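Local structure of transcriptional regulator (Thermus thermophilus, 2H0A) at residues A10-R15 and G217-E222; Y14-E19 and Q231-M236; E22-E27 and A240-L245; D92-D97 and V258-V263. The protein probably acts as a CcpA-like transcriptional repressor of the LacI/GalR family, whose periplasmic-binding-protein-like core would sense an effector between two subdomains. All coordinates share one frame; numbering follows the deposited sequence.

How the contacts relate
Three of the four contacts run along helix 12-25. Contact 1 places its N-terminal turn against the segment 217-222 of the other subdomain, contact 2 joins its second turn to the start of helix 233-248, and contact 3 pairs later turns of the same two helices. Contacts 1 and 2 have centres 8 Å apart and are wired together through R16, whose NH1 lies 3.0 Å from H218 ND1. Contact 3 lies about 12 Å from contact 2, centre to centre. Contact 4, two parallel strands, is also about 12 Å from contact 2 and packs against helix 233-248, V94 and F260 touching its residues. Contact 1 joins the two subdomains, probably beside the cleft where relatives bind effectors.

Contact 1: residues A10-R15 and G217-E222; sequences ATEFYR and GHPFAE
H218 meets E12 through the face of its imidazole, which the glutamate's aliphatic stem covers. E12 CG sits 3.5 Å from the ring centroid and only 18° off the ring normal, a CH-pi contact, while its carboxylate passes on toward P219. This course follows from CG standing opposite the backbone N (chi1 173°) and the bend at chi2. The imidazole is held by its nitrogens as well: ND1 is hydrogen-bonded to R16, and NE2 lies 2.9 Å from water 1, which accepts from F13 N at 2.8 Å. The water thus joins the loop before helix 220-224 to the first turn of helix 12-25, where F13 N still lacks a carbonyl of its own helix.

P219 comes next, its CD 3.5 Å from E12 OE2 and its CG beside the guanidinium edge of R15. That guanidinium grips the E12 carboxylate side-on; NE donates to OE1 at 2.7 Å and NH2 reaches OE2 from above the carboxylate plane at 3.3 Å. Were E12 shortened to an alanine, R15 NE and NH2 would probably lose their carboxylate mate and the covered face of H218 its methylene. F220 follows, its ring carrying H218 CB over one face and so backing the imidazole.

The segment 217-222 is itself anchored to its own subdomain, with H218 N bonded to D189 and F220 resting on helix 189-200, while F13 leans on the loops at S63, D85 and Q231; the contact thus spans the two halves of the periplasmic-binding-protein-like fold.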
loop_
_atom_site.group_PDB
_atom_site.type_symbol
_atom_site.label_atom_id
_atom_site.label_comp_id
_atom_site.label_asym_id
_atom_site.label_seq_id
_atom_site.Cartn_x
_atom_site.Cartn_y
_atom_site.Cartn_z
ATOM N N ALA A 10 1.529 7.394 2.020
ATOM C CA ALA A 10 0.777 7.414 3.273
ATOM C C ALA A 10 1.326 6.301 4.166
ATOM O O ALA A 10 0.626 5.353 4.513
ATOM C CB ALA A 10 -0.713 7.208 3.019
ATOM N N THR A 11 2.601 6.435 4.515
ATOM C CA THR A 11 3.304 5.486 5.371
ATOM C C THR A 11 3.620 6.203 6.676
ATOM O O THR A 11 3.411 7.409 6.782
ATOM C CB THR A 11 4.616 5.040 4.722
ATOM O OG1 THR A 11 5.341 6.193 4.277
ATOM C CG2 THR A 11 4.339 4.137 3.536
ATOM N N GLU A 12 4.119 5.477 7.669
ATOM C CA GLU A 12 4.439 6.096 8.951
ATOM C C GLU A 12 5.546 7.143 8.794
ATOM O O GLU A 12 5.646 8.079 9.583
ATOM C CB GLU A 12 4.867 5.027 9.959
ATOM C CG GLU A 12 5.385 5.582 11.276
ATOM C CD GLU A 12 4.297 6.208 12.130
ATOM O OE1 GLU A 12 3.326 6.749 11.561
ATOM O OE2 GLU A 12 4.422 6.172 13.375
ATOM N N PHE A 13 6.363 6.980 7.757
ATOM C CA PHE A 13 7.469 7.889 7.489
ATOM C C PHE A 13 6.956 9.273 7.142
ATOM O O PHE A 13 7.592 10.284 7.452
ATOM C CB PHE A 13 8.319 7.354 6.337
ATOM C CG PHE A 13 9.462 8.258 5.943
ATOM C CD1 PHE A 13 10.607 8.340 6.724
ATOM C CD2 PHE A 13 9.394 9.020 4.777
ATOM C CE1 PHE A 13 11.669 9.164 6.345
ATOM C CE2 PHE A 13 10.455 9.843 4.397
ATOM C CZ PHE A 13 11.590 9.913 5.183
ATOM N N TYR A 14 5.804 9.323 6.489
ATOM C CA TYR A 14 5.240 10.601 6.115
ATOM C C TYR A 14 4.416 11.168 7.249
ATOM O O TYR A 14 4.273 12.381 7.364
ATOM C CB TYR A 14 4.430 10.451 4.830
ATOM C CG TYR A 14 5.326 10.046 3.691
ATOM C CD1 TYR A 14 6.213 10.963 3.121
ATOM C CD2 TYR A 14 5.408 8.715 3.288
ATOM C CE1 TYR A 14 7.167 10.562 2.193
ATOM C CE2 TYR A 14 6.358 8.300 2.361
ATOM C CZ TYR A 14 7.240 9.228 1.821
ATOM O OH TYR A 14 8.216 8.803 0.945
ATOM N N ARG A 15 3.889 10.306 8.108
ATOM C CA ARG A 15 3.113 10.824 9.221
ATOM C C ARG A 15 4.085 11.595 10.099
ATOM O O ARG A 15 3.830 12.743 10.459
ATOM C CB ARG A 15 2.465 9.704 10.041
ATOM C CG ARG A 15 1.565 10.241 11.150
ATOM C CD ARG A 15 1.189 9.196 12.192
ATOM N NE ARG A 15 2.319 8.809 13.034
ATOM C CZ ARG A 15 2.973 9.638 13.843
ATOM N NH1 ARG A 15 2.618 10.912 13.932
ATOM N NH2 ARG A 15 3.993 9.193 14.558
ATOM N N GLY A 217 13.605 3.669 12.650
ATOM C CA GLY A 217 13.280 4.036 14.014
ATOM C C GLY A 217 11.869 4.493 14.359
ATOM O O GLY A 217 11.681 5.403 15.175
ATOM N N HIS A 218 10.874 3.930 13.683
ATOM C CA HIS A 218 9.487 4.300 13.929
ATOM C C HIS A 218 9.042 4.114 15.367
ATOM O O HIS A 218 9.566 3.266 16.084
ATOM C CB HIS A 218 8.539 3.502 13.032
ATOM C CG HIS A 218 8.578 3.915 11.600
ATOM N ND1 HIS A 218 8.734 5.226 11.210
ATOM C CD2 HIS A 218 8.461 3.194 10.463
ATOM C CE1 HIS A 218 8.716 5.296 9.892
ATOM N NE2 HIS A 218 8.550 4.077 9.414
ATOM N N PRO A 219 8.061 4.913 15.809
ATOM C CA PRO A 219 7.554 4.815 17.178
ATOM C C PRO A 219 7.127 3.392 17.550
ATOM O O PRO A 219 7.417 2.913 18.641
ATOM C CB PRO A 219 6.378 5.787 17.174
ATOM C CG PRO A 219 6.845 6.849 16.233
ATOM C CD PRO A 219 7.444 6.051 15.102
ATOM N N PHE A 220 6.447 2.710 16.640
ATOM C CA PHE A 220 5.991 1.367 16.942
ATOM C C PHE A 220 7.126 0.386 17.194
ATOM O O PHE A 220 6.901 -0.737 17.639
ATOM C CB PHE A 220 5.071 0.857 15.823
ATOM C CG PHE A 220 5.770 0.546 14.524
ATOM C CD1 PHE A 220 6.627 -0.546 14.413
ATOM C CD2 PHE A 220 5.516 1.309 13.389
ATOM C CE1 PHE A 220 7.214 -0.873 13.191
ATOM C CE2 PHE A 220 6.100 0.988 12.161
ATOM C CZ PHE A 220 6.948 -0.104 12.066
ATOM N N ALA A 221 8.352 0.818 16.931
ATOM C CA ALA A 221 9.518 -0.040 17.103
ATOM C C ALA A 221 9.911 -0.304 18.550
ATOM O O ALA A 221 10.507 -1.337 18.851
ATOM C CB ALA A 221 10.702 0.544 16.351
ATOM N N GLU A 222 9.583 0.621 19.444
ATOM C CA GLU A 222 9.939 0.466 20.849
ATOM C C GLU A 222 9.130 -0.619 21.546
ATOM O O GLU A 222 9.697 -1.478 22.227
ATOM C CB GLU A 222 9.780 1.799 21.581
ATOM C CG GLU A 222 10.251 1.776 23.022
ATOM C CD GLU A 222 10.399 3.169 23.599
ATOM O OE1 GLU A 222 9.455 3.976 23.458
ATOM O OE2 GLU A 222 11.459 3.457 24.198
HETATM O O HOH W 1 7.040 4.349 7.012
#

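Contact 2: residues Y14-E19 and Q231-M236; sequences YRRLVE and QPVEAM
R16 reaches from helix 12-25 to E234 and to the carbonyl of Q231, and carries the polar part of the contact. Its NH2 bridges two acceptors: E234 OE1 at 3.1 Å, met on the syn side of the carboxylate, and Q231 O at 3.0 Å, approached nearly along the C=O axis. NE adds a weak bond of 3.4 Å to E234 OE2, with the N-H pointing almost straight at it (165°). The two flat groups stand nearly perpendicular, so the salt bridge is not a coplanar pair. NH1 is bound by D216 O, beside its link to H218; every nitrogen of this buried guanidinium therefore has a partner, which should fix its rotation.

The contact lies where the chain re-enters the N-terminal subdomain of a LacI-family core: Q231 ends the connection from strand 227-230, P232 forms an inverse gamma turn and occupies the N-cap position, and helix 233-248 begins at V233.

Apolar contacts fill the space between the helices. V233 presents one methyl to each neighbour. CG2 lies over a face of the R16 guanidinium, 3.6 Å from NH1, whereas CG1, opposite the backbone N (chi1 -170°), meets L17 CD1 at 3.4 Å. The same L17 methyl also approaches M236 CB at 4.4 Å.

Backbones come close as well, as E234 CA makes a CA-H...O contact of 3.4 Å with R16 O. At the exposed side of helix 12-25, R15 NH1 forms a salt bridge with E19 OE1 at 2.7 Å, and E19 passes near the stem of E234.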
loop_
_atom_site.group_PDB
_atom_site.type_symbol
_atom_site.label_atom_id
_atom_site.label_comp_id
_atom_site.label_asym_id
_atom_site.label_seq_id
_atom_site.Cartn_x
_atom_site.Cartn_y
_atom_site.Cartn_z
ATOM N N TYR A 14 5.804 9.323 6.489
ATOM C CA TYR A 14 5.240 10.601 6.115
ATOM C C TYR A 14 4.416 11.168 7.249
ATOM O O TYR A 14 4.273 12.381 7.364
ATOM C CB TYR A 14 4.430 10.451 4.830
ATOM C CG TYR A 14 5.326 10.046 3.691
ATOM C CD1 TYR A 14 6.213 10.963 3.121
ATOM C CD2 TYR A 14 5.408 8.715 3.288
ATOM C CE1 TYR A 14 7.167 10.562 2.193
ATOM C CE2 TYR A 14 6.358 8.300 2.361
ATOM C CZ TYR A 14 7.240 9.228 1.821
ATOM O OH TYR A 14 8.216 8.803 0.945
ATOM N N ARG A 15 3.889 10.306 8.108
ATOM C CA ARG A 15 3.113 10.824 9.221
ATOM C C ARG A 15 4.085 11.595 10.099
ATOM O O ARG A 15 3.830 12.743 10.459
ATOM C CB ARG A 15 2.465 9.704 10.041
ATOM C CG ARG A 15 1.565 10.241 11.150
ATOM C CD ARG A 15 1.189 9.196 12.192
ATOM N NE ARG A 15 2.319 8.809 13.034
ATOM C CZ ARG A 15 2.973 9.638 13.843
ATOM N NH1 ARG A 15 2.618 10.912 13.932
ATOM N NH2 ARG A 15 3.993 9.193 14.558
ATOM N N ARG A 16 5.210 10.958 10.424
ATOM C CA ARG A 16 6.236 11.573 11.267
ATOM C C ARG A 16 6.841 12.810 10.627
ATOM O O ARG A 16 7.182 13.765 11.318
ATOM C CB ARG A 16 7.359 10.581 11.558
ATOM C CG ARG A 16 6.914 9.301 12.232
ATOM C CD ARG A 16 8.058 8.305 12.246
ATOM N NE ARG A 16 9.200 8.817 12.995
ATOM C CZ ARG A 16 10.418 8.288 12.968
ATOM N NH1 ARG A 16 10.665 7.217 12.225
ATOM N NH2 ARG A 16 11.389 8.838 13.682
ATOM N N LEU A 17 6.973 12.780 9.305
ATOM C CA LEU A 17 7.553 13.884 8.552
ATOM C C LEU A 17 6.694 15.129 8.683
ATOM O O LEU A 17 7.201 16.222 8.922
ATOM C CB LEU A 17 7.681 13.499 7.078
ATOM C CG LEU A 17 8.763 14.227 6.281
ATOM C CD1 LEU A 17 10.132 13.831 6.825
ATOM C CD2 LEU A 17 8.666 13.864 4.813
ATOM N N VAL A 18 5.385 14.950 8.539
ATOM C CA VAL A 18 4.429 16.047 8.626
ATOM C C VAL A 18 4.228 16.519 10.057
ATOM O O VAL A 18 3.972 17.696 10.298
ATOM C CB VAL A 18 3.073 15.633 8.049
ATOM C CG1 VAL A 18 2.043 16.704 8.342
ATOM C CG2 VAL A 18 3.192 15.404 6.551
ATOM N N GLU A 19 4.321 15.603 11.012
ATOM C CA GLU A 19 4.178 15.997 12.403
ATOM C C GLU A 19 5.319 16.966 12.659
ATOM O O GLU A 19 5.158 17.961 13.369
ATOM C CB GLU A 19 4.313 14.792 13.332
ATOM C CG GLU A 19 4.137 15.132 14.810
ATOM C CD GLU A 19 4.211 13.904 15.711
ATOM O OE1 GLU A 19 3.400 12.973 15.512
ATOM O OE2 GLU A 19 5.076 13.870 16.620
ATOM N N GLN A 231 15.945 6.961 12.118
ATOM C CA GLN A 231 15.982 8.194 11.345
ATOM C C GLN A 231 15.244 9.275 12.138
ATOM O O GLN A 231 14.216 8.999 12.745
ATOM C CB GLN A 231 15.245 8.046 10.023
ATOM C CG GLN A 231 15.816 7.088 9.021
ATOM C CD GLN A 231 15.129 7.251 7.672
ATOM O OE1 GLN A 231 15.316 8.261 6.989
ATOM N NE2 GLN A 231 14.315 6.270 7.295
ATOM N N PRO A 232 15.770 10.515 12.150
ATOM C CA PRO A 232 15.142 11.636 12.871
ATOM C C PRO A 232 14.168 12.320 11.922
ATOM O O PRO A 232 14.337 13.489 11.576
ATOM C CB PRO A 232 16.331 12.522 13.207
ATOM C CG PRO A 232 17.215 12.339 11.974
ATOM C CD PRO A 232 17.143 10.860 11.718
ATOM N N VAL A 233 13.152 11.572 11.505
ATOM C CA VAL A 233 12.155 12.038 10.539
ATOM C C VAL A 233 11.396 13.316 10.892
ATOM O O VAL A 233 11.188 14.168 10.034
ATOM C CB VAL A 233 11.153 10.905 10.222
ATOM C CG1 VAL A 233 10.279 11.290 9.053
ATOM C CG2 VAL A 233 11.908 9.626 9.905
ATOM N N GLU A 234 10.983 13.460 12.142
ATOM C CA GLU A 234 10.277 14.668 12.546
ATOM C C GLU A 234 11.220 15.857 12.422
ATOM O O GLU A 234 10.873 16.875 11.817
ATOM C CB GLU A 234 9.769 14.545 13.986
ATOM C CG GLU A 234 8.836 13.368 14.208
ATOM C CD GLU A 234 9.576 12.066 14.461
ATOM O OE1 GLU A 234 10.615 11.828 13.806
ATOM O OE2 GLU A 234 9.114 11.270 15.309
ATOM N N ALA A 235 12.419 15.714 12.985
ATOM C CA ALA A 235 13.431 16.776 12.935
ATOM C C ALA A 235 13.741 17.142 11.483
ATOM O O ALA A 235 14.033 18.302 11.170
ATOM C CB ALA A 235 14.706 16.322 13.655
ATOM N N MET A 236 13.684 16.142 10.601
ATOM C CA MET A 236 13.937 16.360 9.180
ATOM C C MET A 236 12.817 17.221 8.596
ATOM O O MET A 236 13.069 18.099 7.779
ATOM C CB MET A 236 14.022 15.017 8.437
ATOM C CG MET A 236 15.277 14.195 8.752
ATOM S SD MET A 236 15.326 12.576 7.935
ATOM C CE MET A 236 15.369 13.118 6.266
#

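Contact 3: residues E22-E27 and A240-L245; sequences EGVLLE and AAQLLL
V24 and L25 hold the methyl of A241 between them. V24 CG1 approaches A241 CB to 3.6 Å and L25 CG lies 3.9 Å from the same atom, so a single small side chain is met by two branched neighbours. L245, one turn further along, extends the patch: its CG is 4.1 Å from L25 CD2, the two leucines sliding past each other in opposite directions. V24 CG1 also looks toward L245 CD1 at 4.4 Å, and thus spans both residues of the opposing helix. Its place follows from chi1 of 173°, which sets CG1 opposite the backbone N and sends it over A241 toward the start of Q242.

Helical geometry arranges these groups. The bond from L245 N to A241 O keeps A241 and L245 on the same side of helix 233-248, while V24 and L25 are consecutive residues of helix 12-25 and so offer neighbouring side chains to A241. The alanine lets the backbones draw together, with L25 CA and A241 CA 6.3 Å apart.

Further out, both helices lie on the parallel strands of the N-terminal subdomain. L25 rests on S3 and L32, and L244 on S3 and V82, so strand 2-6 lies under both partners. A240 packs on V84 and L243 on V82, while the loop residues Q28 and Y30 touch L245.

No hydrogen bond or salt bridge crosses between the two segments. The pairing of the helices here therefore depends on the fit of methyl and methine groups and on their burial from water.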
loop_
_atom_site.group_PDB
_atom_site.type_symbol
_atom_site.label_atom_id
_atom_site.label_comp_id
_atom_site.label_asym_id
_atom_site.label_seq_id
_atom_site.Cartn_x
_atom_site.Cartn_y
_atom_site.Cartn_z
ATOM N N GLU A 22 4.312 20.313 10.822
ATOM C CA GLU A 22 3.208 20.973 11.514
ATOM C C GLU A 22 3.714 21.602 12.796
ATOM O O GLU A 22 3.460 22.771 13.073
ATOM C CB GLU A 22 2.107 19.971 11.857
ATOM C CG GLU A 22 1.453 19.329 10.643
ATOM C CD GLU A 22 0.199 18.543 11.004
ATOM O OE1 GLU A 22 0.273 17.674 11.904
ATOM O OE2 GLU A 22 -0.861 18.789 10.385
ATOM N N GLY A 23 4.427 20.808 13.584
ATOM C CA GLY A 23 4.968 21.312 14.827
ATOM C C GLY A 23 5.614 22.661 14.617
ATOM O O GLY A 23 5.412 23.584 15.409
ATOM N N VAL A 24 6.384 22.784 13.541
ATOM C CA VAL A 24 7.061 24.035 13.245
ATOM C C VAL A 24 6.133 25.087 12.654
ATOM O O VAL A 24 5.837 26.083 13.304
ATOM C CB VAL A 24 8.256 23.803 12.291
ATOM C CG1 VAL A 24 8.862 25.126 11.853
ATOM C CG2 VAL A 24 9.305 22.973 12.992
ATOM N N LEU A 25 5.645 24.847 11.442
ATOM C CA LEU A 25 4.782 25.804 10.757
ATOM C C LEU A 25 3.621 26.395 11.553
ATOM O O LEU A 25 3.359 27.592 11.448
ATOM C CB LEU A 25 4.259 25.189 9.463
ATOM C CG LEU A 25 5.325 25.005 8.387
ATOM C CD1 LEU A 25 4.677 24.409 7.149
ATOM C CD2 LEU A 25 5.981 26.345 8.061
ATOM N N LEU A 26 2.936 25.574 12.347
ATOM C CA LEU A 26 1.807 26.064 13.131
ATOM C C LEU A 26 2.228 26.959 14.288
ATOM O O LEU A 26 1.405 27.643 14.881
ATOM C CB LEU A 26 0.961 24.905 13.664
ATOM C CG LEU A 26 0.382 23.917 12.640
ATOM C CD1 LEU A 26 -0.491 22.914 13.381
ATOM C CD2 LEU A 26 -0.429 24.632 11.562
ATOM N N GLU A 27 3.509 26.949 14.623
ATOM C CA GLU A 27 4.011 27.803 15.692
ATOM C C GLU A 27 4.154 29.223 15.143
ATOM O O GLU A 27 4.062 30.200 15.879
ATOM C CB GLU A 27 5.376 27.295 16.173
ATOM C CG GLU A 27 6.088 28.239 17.133
ATOM C CD GLU A 27 5.787 27.937 18.583
ATOM O OE1 GLU A 27 6.232 26.872 19.063
ATOM O OE2 GLU A 27 5.108 28.756 19.240
ATOM N N ALA A 240 13.019 21.102 7.459
ATOM C CA ALA A 240 12.489 21.430 6.141
ATOM C C ALA A 240 11.550 22.633 6.251
ATOM O O ALA A 240 11.548 23.519 5.400
ATOM C CB ALA A 240 11.738 20.246 5.588
ATOM N N ALA A 241 10.749 22.654 7.310
ATOM C CA ALA A 241 9.823 23.752 7.527
ATOM C C ALA A 241 10.568 25.068 7.792
ATOM O O ALA A 241 10.274 26.089 7.165
ATOM C CB ALA A 241 8.891 23.424 8.697
ATOM N N GLN A 242 11.534 25.040 8.711
ATOM C CA GLN A 242 12.304 26.233 9.058
ATOM C C GLN A 242 12.964 26.887 7.856
ATOM O O GLN A 242 12.889 28.100 7.693
ATOM C CB GLN A 242 13.375 25.900 10.099
ATOM C CG GLN A 242 14.262 27.093 10.477
ATOM C CD GLN A 242 13.524 28.207 11.228
ATOM O OE1 GLN A 242 13.965 29.361 11.225
ATOM N NE2 GLN A 242 12.416 27.863 11.885
ATOM N N LEU A 243 13.616 26.087 7.021
ATOM C CA LEU A 243 14.278 26.606 5.830
ATOM C C LEU A 243 13.253 27.315 4.973
ATOM O O LEU A 243 13.504 28.408 4.474
ATOM C CB LEU A 243 14.912 25.475 5.012
ATOM C CG LEU A 243 16.135 24.747 5.577
ATOM C CD1 LEU A 243 16.383 23.486 4.784
ATOM C CD2 LEU A 243 17.346 25.653 5.528
ATOM N N LEU A 244 12.094 26.680 4.814
ATOM C CA LEU A 244 11.010 27.235 4.012
ATOM C C LEU A 244 10.615 28.614 4.521
ATOM O O LEU A 244 10.483 29.552 3.735
ATOM C CB LEU A 244 9.796 26.308 4.054
ATOM C CG LEU A 244 8.642 26.690 3.130
ATOM C CD1 LEU A 244 9.090 26.596 1.686
ATOM C CD2 LEU A 244 7.469 25.773 3.383
ATOM N N LEU A 245 10.423 28.717 5.835
ATOM C CA LEU A 245 10.056 29.969 6.490
ATOM C C LEU A 245 11.080 31.035 6.187
ATOM O O LEU A 245 10.740 32.146 5.772
ATOM C CB LEU A 245 10.004 29.794 8.002
ATOM C CG LEU A 245 8.728 29.274 8.654
ATOM C CD1 LEU A 245 8.950 29.200 10.157
ATOM C CD2 LEU A 245 7.558 30.206 8.332
#

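Contact 4: residues D92-D97 and V258-V263; sequences DSVYLD and VRFEPV
Y95 and V258 lie on neighbouring parallel strands, joined by a ladder of four backbone hydrogen bonds. V258 N donates to S93 O at 2.8 Å, and V258 O accepts from Y95 N at 2.9 Å. F260 repeats the pattern, its N bound to Y95 O (2.7 Å) and its O to D97 N (3.0 Å).

Beside the ladder, D97, R259 and E261 form a salt-bridge network. R259, extended from CG to NE, brings two nitrogens to one oxygen: D97 OD2 lies 3.0 Å from NE and 2.8 Å from NH2, in the guanidinium plane. NH2 also binds E261 OE2 at 2.9 Å, while D97 OD1 caps L100 N, where helix 99-109 begins.

With CG between backbone N and carbonyl carbon (chi1 60°), the Y95 ring lies over R259, CZ 3.4 Å from CB, its hydroxyl weakly bonded to E257. A glycine here would probably cost the R259 stem its covering ring and E257 that weak bond. On the other face of the sheet, L96 meets F260 CB and P262.

Strand 257-265 runs parallel to 92-96 yet antiparallel to 227-230, as befits a crossover strand linking the subdomains of a LacI-family, periplasmic-binding-protein-like core.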
loop_
_atom_site.group_PDB
_atom_site.type_symbol
_atom_site.label_atom_id
_atom_site.label_comp_id
_atom_site.label_asym_id
_atom_site.label_seq_id
_atom_site.Cartn_x
_atom_site.Cartn_y
_atom_site.Cartn_z
ATOM N N ASP A 92 16.669 24.128 -1.649
ATOM C CA ASP A 92 17.138 23.839 -0.299
ATOM C C ASP A 92 16.707 22.397 -0.053
ATOM O O ASP A 92 15.551 22.034 -0.296
ATOM C CB ASP A 92 16.476 24.752 0.731
ATOM C CG ASP A 92 16.935 26.191 0.621
ATOM O OD1 ASP A 92 18.050 26.425 0.109
ATOM O OD2 ASP A 92 16.189 27.090 1.066
ATOM N N SER A 93 17.628 21.573 0.429
ATOM C CA SER A 93 17.313 20.179 0.648
ATOM C C SER A 93 17.786 19.623 1.975
ATOM O O SER A 93 18.940 19.803 2.365
ATOM C CB SER A 93 17.932 19.339 -0.465
ATOM O OG SER A 93 17.707 19.920 -1.737
ATOM N N VAL A 94 16.884 18.948 2.673
ATOM C CA VAL A 94 17.241 18.296 3.916
ATOM C C VAL A 94 17.207 16.817 3.515
ATOM O O VAL A 94 16.377 16.405 2.705
ATOM C CB VAL A 94 16.234 18.636 5.057
ATOM C CG1 VAL A 94 15.238 19.649 4.568
ATOM C CG2 VAL A 94 15.554 17.381 5.588
ATOM N N TYR A 95 18.135 16.026 4.034
ATOM C CA TYR A 95 18.185 14.612 3.682
ATOM C C TYR A 95 19.003 13.842 4.700
ATOM O O TYR A 95 19.709 14.433 5.509
ATOM C CB TYR A 95 18.813 14.425 2.300
ATOM C CG TYR A 95 20.224 14.946 2.225
ATOM C CD1 TYR A 95 20.475 16.317 2.096
ATOM C CD2 TYR A 95 21.313 14.082 2.340
ATOM C CE1 TYR A 95 21.773 16.811 2.087
ATOM C CE2 TYR A 95 22.618 14.570 2.337
ATOM C CZ TYR A 95 22.843 15.936 2.211
ATOM O OH TYR A 95 24.126 16.433 2.238
ATOM N N LEU A 96 18.905 12.517 4.638
ATOM C CA LEU A 96 19.623 11.643 5.551
ATOM C C LEU A 96 20.771 10.924 4.864
ATOM O O LEU A 96 20.707 10.642 3.673
ATOM C CB LEU A 96 18.676 10.587 6.116
ATOM C CG LEU A 96 19.275 9.781 7.267
ATOM C CD1 LEU A 96 18.813 10.404 8.565
ATOM C CD2 LEU A 96 18.850 8.336 7.197
ATOM N N ASP A 97 21.819 10.626 5.622
ATOM C CA ASP A 97 22.959 9.890 5.082
ATOM C C ASP A 97 22.595 8.406 5.197
ATOM O O ASP A 97 22.976 7.736 6.160
ATOM C CB ASP A 97 24.222 10.167 5.901
ATOM C CG ASP A 97 25.477 9.597 5.255
ATOM O OD1 ASP A 97 25.449 8.445 4.774
ATOM O OD2 ASP A 97 26.502 10.303 5.237
ATOM N N VAL A 258 21.056 20.439 4.108
ATOM C CA VAL A 258 21.181 19.963 5.488
ATOM C C VAL A 258 21.091 18.438 5.538
ATOM O O VAL A 258 20.101 17.843 5.115
ATOM C CB VAL A 258 20.096 20.575 6.413
ATOM C CG1 VAL A 258 20.127 19.902 7.775
ATOM C CG2 VAL A 258 20.348 22.063 6.589
ATOM N N ARG A 259 22.142 17.822 6.068
ATOM C CA ARG A 259 22.250 16.375 6.160
ATOM C C ARG A 259 22.121 15.831 7.582
ATOM O O ARG A 259 22.815 16.272 8.506
ATOM C CB ARG A 259 23.586 15.949 5.539
ATOM C CG ARG A 259 24.125 14.596 5.944
ATOM C CD ARG A 259 25.516 14.398 5.336
ATOM N NE ARG A 259 26.187 13.206 5.843
ATOM C CZ ARG A 259 26.716 13.095 7.059
ATOM N NH1 ARG A 259 26.670 14.115 7.910
ATOM N NH2 ARG A 259 27.261 11.945 7.435
ATOM N N PHE A 260 21.222 14.868 7.751
ATOM C CA PHE A 260 20.999 14.246 9.045
ATOM C C PHE A 260 21.701 12.893 9.090
ATOM O O PHE A 260 22.057 12.346 8.050
ATOM C CB PHE A 260 19.495 14.076 9.297
ATOM C CG PHE A 260 18.793 15.350 9.682
ATOM C CD1 PHE A 260 18.640 16.387 8.766
ATOM C CD2 PHE A 260 18.292 15.519 10.972
ATOM C CE1 PHE A 260 17.993 17.571 9.125
ATOM C CE2 PHE A 260 17.641 16.705 11.344
ATOM C CZ PHE A 260 17.492 17.728 10.420
ATOM N N GLU A 261 21.915 12.361 10.290
ATOM C CA GLU A 261 22.571 11.063 10.433
ATOM C C GLU A 261 21.706 10.109 11.235
ATOM O O GLU A 261 21.108 10.490 12.233
ATOM C CB GLU A 261 23.932 11.181 11.140
ATOM C CG GLU A 261 24.960 12.073 10.456
ATOM C CD GLU A 261 26.346 11.975 11.099
ATOM O OE1 GLU A 261 26.431 11.928 12.349
ATOM O OE2 GLU A 261 27.354 11.956 10.354
ATOM N N PRO A 262 21.629 8.848 10.800
ATOM C CA PRO A 262 20.837 7.833 11.489
ATOM C C PRO A 262 21.663 7.266 12.641
ATOM O O PRO A 262 22.883 7.410 12.663
ATOM C CB PRO A 262 20.581 6.814 10.393
ATOM C CG PRO A 262 21.870 6.851 9.634
ATOM C CD PRO A 262 22.159 8.328 9.529
ATOM N N VAL A 263 21.009 6.626 13.598
ATOM C CA VAL A 263 21.734 6.078 14.730
ATOM C C VAL A 263 21.173 4.723 15.125
ATOM O O VAL A 263 19.965 4.502 15.072
ATOM C CB VAL A 263 21.660 7.043 15.949
ATOM C CG1 VAL A 263 20.217 7.184 16.410
ATOM C CG2 VAL A 263 22.536 6.537 17.082
#